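Local structure of PHO85 cyclin-10 (Saccharomyces cerevisiae, 4KRD) at residues Lys89-Gln92 / Asp93-Tyr97; Glu156-Ser159 / Lys160-Ile164. The protein serves as a cyclin partner of the kinase PHO85, directing it to phosphorylate and negatively regulate glycogen synthase, and so restrains glycogen accumulation. All coordinates share one frame; numbering follows the deposited sequence. Where two conformers were deposited one is given.

Contact 1 (Lys89-Gln92 / Asp93-Tyr97); sequences KRIQ and DKCEY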
loop_
_atom_site.group_PDB
_atom_site.type_symbol
_atom_site.label_atom_id
_atom_site.label_comp_id
_atom_site.label_asym_id
_atom_site.label_seq_id
_atom_site.Cartn_x
_atom_site.Cartn_y
_atom_site.Cartn_z
ATOM N N LYS B 89 26.346 5.454 -9.535
ATOM C CA LYS B 89 27.358 4.955 -8.601
ATOM C C LYS B 89 27.342 5.775 -7.324
ATOM O O LYS B 89 27.383 5.224 -6.219
ATOM C CB LYS B 89 28.768 5.037 -9.206
ATOM C CG LYS B 89 29.022 4.124 -10.389
ATOM C CD LYS B 89 30.264 4.559 -11.179
ATOM C CE LYS B 89 30.472 3.697 -12.427
ATOM N NZ LYS B 89 31.373 4.350 -13.418
ATOM N N ARG B 90 27.308 7.097 -7.477
ATOM C CA ARG B 90 27.269 7.983 -6.319
ATOM C C ARG B 90 26.047 7.715 -5.431
ATOM O O ARG B 90 26.164 7.662 -4.210
ATOM C CB ARG B 90 27.328 9.455 -6.742
ATOM C CG ARG B 90 27.023 10.429 -5.609
ATOM C CD ARG B 90 27.249 11.882 -5.997
ATOM N NE ARG B 90 26.717 12.785 -4.978
ATOM C CZ ARG B 90 27.349 13.110 -3.853
ATOM N NH1 ARG B 90 28.556 12.616 -3.596
ATOM N NH2 ARG B 90 26.775 13.932 -2.982
ATOM N N ILE B 91 24.880 7.542 -6.051
ATOM C CA ILE B 91 23.648 7.272 -5.311
ATOM C C ILE B 91 23.762 5.963 -4.526
ATOM O O ILE B 91 23.446 5.908 -3.334
ATOM C CB ILE B 91 22.407 7.259 -6.258
ATOM C CG1 ILE B 91 22.210 8.636 -6.899
ATOM C CG2 ILE B 91 21.138 6.872 -5.507
ATOM C CD1 ILE B 91 21.060 8.715 -7.927
ATOM N N GLN B 92 24.230 4.911 -5.184
ATOM C CA GLN B 92 24.335 3.613 -4.526
ATOM C C GLN B 92 25.425 3.581 -3.453
ATOM O O GLN B 92 25.270 2.920 -2.427
ATOM C CB GLN B 92 24.555 2.501 -5.554
ATOM C CG GLN B 92 24.683 1.108 -4.953
ATOM C CD GLN B 92 23.449 0.680 -4.160
ATOM O OE1 GLN B 92 23.484 -0.296 -3.404
ATOM N NE2 GLN B 92 22.360 1.412 -4.323
ATOM N N ASP B 93 26.523 4.292 -3.694
ATOM C CA ASP B 93 27.609 4.391 -2.718
ATOM C C ASP B 93 27.118 5.050 -1.435
ATOM O O ASP B 93 27.498 4.653 -0.326
ATOM C CB ASP B 93 28.777 5.203 -3.290
ATOM C CG ASP B 93 29.635 4.399 -4.250
ATOM O OD1 ASP B 93 29.575 3.148 -4.201
ATOM O OD2 ASP B 93 30.371 5.019 -5.049
ATOM N N LYS B 94 26.264 6.057 -1.600
ATOM C CA LYS B 94 25.738 6.838 -0.488
ATOM C C LYS B 94 24.509 6.205 0.177
ATOM O O LYS B 94 24.272 6.397 1.373
ATOM C CB LYS B 94 25.378 8.243 -0.976
ATOM C CG LYS B 94 26.539 9.035 -1.547
ATOM C CD LYS B 94 27.449 9.573 -0.447
ATOM C CE LYS B 94 28.419 10.621 -0.994
ATOM N NZ LYS B 94 29.295 11.199 0.068
ATOM N N CYS B 95 23.728 5.448 -0.587
ATOM C CA CYS B 95 22.443 4.956 -0.083
ATOM C C CYS B 95 22.396 3.464 0.190
ATOM O O CYS B 95 21.613 3.018 1.011
ATOM C CB CYS B 95 21.316 5.316 -1.046
ATOM S SG CYS B 95 21.061 7.052 -1.228
ATOM N N GLU B 96 23.212 2.689 -0.518
ATOM C CA GLU B 96 23.263 1.244 -0.294
ATOM C C GLU B 96 21.884 0.575 -0.356
ATOM O O GLU B 96 21.439 -0.080 0.592
ATOM C CB GLU B 96 23.977 0.931 1.027
ATOM C CG GLU B 96 25.452 1.333 1.030
ATOM C CD GLU B 96 26.112 1.153 2.397
ATOM O OE1 GLU B 96 25.563 0.411 3.245
ATOM O OE2 GLU B 96 27.183 1.760 2.619
ATOM N N TYR B 97 21.218 0.725 -1.497
ATOM C CA TYR B 97 19.907 0.116 -1.694
ATOM C C TYR B 97 20.016 -1.317 -2.188
ATOM O O TYR B 97 21.040 -1.718 -2.743
ATOM C CB TYR B 97 19.087 0.930 -2.703
ATOM C CG TYR B 97 18.679 2.292 -2.203
ATOM C CD1 TYR B 97 18.030 2.440 -0.987
ATOM C CD2 TYR B 97 18.925 3.432 -2.958
ATOM C CE1 TYR B 97 17.646 3.689 -0.527
ATOM C CE2 TYR B 97 18.544 4.682 -2.510
ATOM C CZ TYR B 97 17.909 4.805 -1.294
ATOM O OH TYR B 97 17.536 6.051 -0.844
#
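The carbonyl oxygen of Ile91 takes two backbone donors. Cys95 N reaches Ile91 O at 2.8 Å, while the bond from Lys94 N to the same oxygen is weak, at 3.3 Å. Lys94 N also bonds to Arg90 O. Just before them, Asp93 N donates to Lys89 O, also at 2.8 Å. Glu96 N closes the series on Gln92 O.

On the outer side, Lys94 bends at chi2 (-76°) and turns back along the helix. This puts Lys94 CE 3.3 Å from Arg90 NH1, and the two charged chains cross obliquely. The like charges stay 4.0 Å apart, between Arg90 NH1 and Lys94 NZ. Arg90 is probably steadied by its outside partners, because NE bonds to Val161 O and NH2 to Lys160 O.

Gln92 bends as well, with chi2 at 60°. Its amide folds over the chain just past the helix, and Gln92 CD lies 3.5 Å from Tyr97 N. The amide plane and the Tyr97 ring are 49° apart. With Gln92 replaced by an alanine, the backbone of Tyr97 would probably lose its polar neighbour, and a gap is likely beside the turn.

On the buried side, Ile91 CG2 meets Cys95 SG at 4.3 Å. The Tyr97 ring continues inward to helices 130-148 and 155-162. Glu96 leaves helical geometry with positive phi, so the whole is the C-terminal end of a helix, here helix 84-95 of the mainly helical cyclin domain.

Contact 2 (Glu156-Ser159 / Lys160-Ile164); sequences EYFS and KVCGI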
loop_
_atom_site.group_PDB
_atom_site.type_symbol
_atom_site.label_atom_id
_atom_site.label_comp_id
_atom_site.label_asym_id
_atom_site.label_seq_id
_atom_site.Cartn_x
_atom_site.Cartn_y
_atom_site.Cartn_z
ATOM N N GLU B 156 16.260 15.411 3.404
ATOM C CA GLU B 156 17.496 16.182 3.451
ATOM C C GLU B 156 18.667 15.371 2.902
ATOM O O GLU B 156 19.363 15.811 1.992
ATOM C CB GLU B 156 17.787 16.614 4.891
ATOM C CG GLU B 156 18.936 17.596 5.036
ATOM C CD GLU B 156 18.994 18.205 6.425
ATOM O OE1 GLU B 156 18.546 17.535 7.376
ATOM O OE2 GLU B 156 19.477 19.352 6.565
ATOM N N TYR B 157 18.876 14.185 3.461
ATOM C CA TYR B 157 19.952 13.310 3.023
ATOM C C TYR B 157 19.891 12.965 1.530
ATOM O O TYR B 157 20.898 13.078 0.814
ATOM C CB TYR B 157 19.969 12.027 3.845
ATOM C CG TYR B 157 21.162 11.163 3.530
ATOM C CD1 TYR B 157 22.437 11.555 3.915
ATOM C CD2 TYR B 157 21.023 9.963 2.843
ATOM C CE1 TYR B 157 23.540 10.780 3.628
ATOM C CE2 TYR B 157 22.126 9.175 2.555
ATOM C CZ TYR B 157 23.384 9.593 2.953
ATOM O OH TYR B 157 24.499 8.834 2.675
ATOM N N PHE B 158 18.725 12.536 1.053
ATOM C CA PHE B 158 18.596 12.202 -0.376
ATOM C C PHE B 158 18.877 13.399 -1.302
ATOM O O PHE B 158 19.570 13.265 -2.314
ATOM C CB PHE B 158 17.232 11.579 -0.693
ATOM C CG PHE B 158 17.198 10.849 -2.013
ATOM C CD1 PHE B 158 17.659 9.548 -2.109
ATOM C CD2 PHE B 158 16.730 11.475 -3.163
ATOM C CE1 PHE B 158 17.648 8.876 -3.334
ATOM C CE2 PHE B 158 16.712 10.808 -4.385
ATOM C CZ PHE B 158 17.177 9.509 -4.472
ATOM N N SER B 159 18.331 14.563 -0.968
ATOM C CA SER B 159 18.615 15.785 -1.719
ATOM C C SER B 159 20.122 16.030 -1.878
ATOM O O SER B 159 20.612 16.244 -2.985
ATOM C CB SER B 159 17.984 16.989 -1.020
ATOM O OG SER B 159 16.577 16.869 -0.979
ATOM N N LYS B 160 20.851 15.989 -0.767
ATOM C CA LYS B 160 22.293 16.232 -0.787
ATOM C C LYS B 160 23.026 15.195 -1.619
ATOM O O LYS B 160 23.980 15.517 -2.324
ATOM C CB LYS B 160 22.865 16.238 0.630
ATOM C CG LYS B 160 22.311 17.331 1.523
ATOM C CD LYS B 160 22.864 17.194 2.942
ATOM C CE LYS B 160 22.244 18.210 3.892
ATOM N NZ LYS B 160 22.739 18.002 5.285
ATOM N N VAL B 161 22.597 13.943 -1.525
ATOM C CA VAL B 161 23.197 12.897 -2.340
ATOM C C VAL B 161 23.050 13.212 -3.831
ATOM O O VAL B 161 23.997 13.036 -4.606
ATOM C CB VAL B 161 22.588 11.519 -2.031
ATOM C CG1 VAL B 161 22.990 10.506 -3.100
ATOM C CG2 VAL B 161 23.020 11.051 -0.655
ATOM N N CYS B 162 21.873 13.709 -4.220
ATOM C CA CYS B 162 21.563 13.991 -5.621
ATOM C C CYS B 162 21.973 15.398 -6.032
ATOM O O CYS B 162 21.838 15.783 -7.199
ATOM C CB CYS B 162 20.065 13.804 -5.883
ATOM S SG CYS B 162 19.482 12.111 -5.655
ATOM N N GLY B 163 22.464 16.165 -5.063
ATOM C CA GLY B 163 22.964 17.497 -5.323
ATOM C C GLY B 163 21.897 18.472 -5.774
ATOM O O GLY B 163 22.156 19.328 -6.614
ATOM N N ILE B 164 20.694 18.343 -5.220
ATOM C CA ILE B 164 19.619 19.262 -5.558
ATOM C C ILE B 164 19.011 19.818 -4.290
ATOM O O ILE B 164 19.326 19.361 -3.199
ATOM C CB ILE B 164 18.511 18.580 -6.396
ATOM C CG1 ILE B 164 17.827 17.477 -5.587
ATOM C CG2 ILE B 164 19.075 18.025 -7.692
ATOM C CD1 ILE B 164 16.704 16.807 -6.335
#
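Val161 leans on Tyr157 one turn earlier. Its CB stands 3.5 Å from Phe158 O. From there CG2, anti to the carbonyl carbon, swings back along the helix. It passes 3.3 Å from Tyr157 O and ends over one face of the Tyr157 ring. This is a CH-pi contact, with Val161 CG2 4.0 Å from the ring centroid and 19° off the normal.

Cys162 meets Phe158 across the same spacing, on the inner side. Cys162 SG lies 3.3 Å from Phe158 CE2, obliquely placed to the ring, in a sulfur-aromatic contact. Phe158 is in turn covered by Val141 and Arg142 of helix 130-148 and Leu169 of helix 166-180.

The helix ends in a Schellman motif. Ile164 N donates to Ser159 O at 3.1 Å, from above the carbonyl plane. Gly163 is the C-prime residue with positive phi, and its N makes a weak bond to Lys160 O. Ser159 OG turns back to His155 O.

On the exposed side Glu156 and Lys160 run side by side, but their salt bridge is long and Glu156 has two conformers. The turn is probably held mostly by backbone bonds and ring packing, and the long salt bridge is likely to add little.

From the N terminus, contact 1 comes first, at the end of helix 84-95. The chain then runs through helix 99-113, the small two-stranded sheet and helix 130-148 before it reaches contact 2 on helix 155-162. Each contact is local and closes only a helical turn, so the two lie in series and neither nest nor cross. The centres of contact 1 and contact 2 are about 12 Å apart. Lys94 O and Tyr157 OH, 2.8 Å apart, form a probable hydrogen bond between them. Lys94 CB packs on Val161 CG2, and Tyr97 OH on Phe158 CD1. Together they join helix 84-95 to helix 155-162, with helix 130-148 touching both.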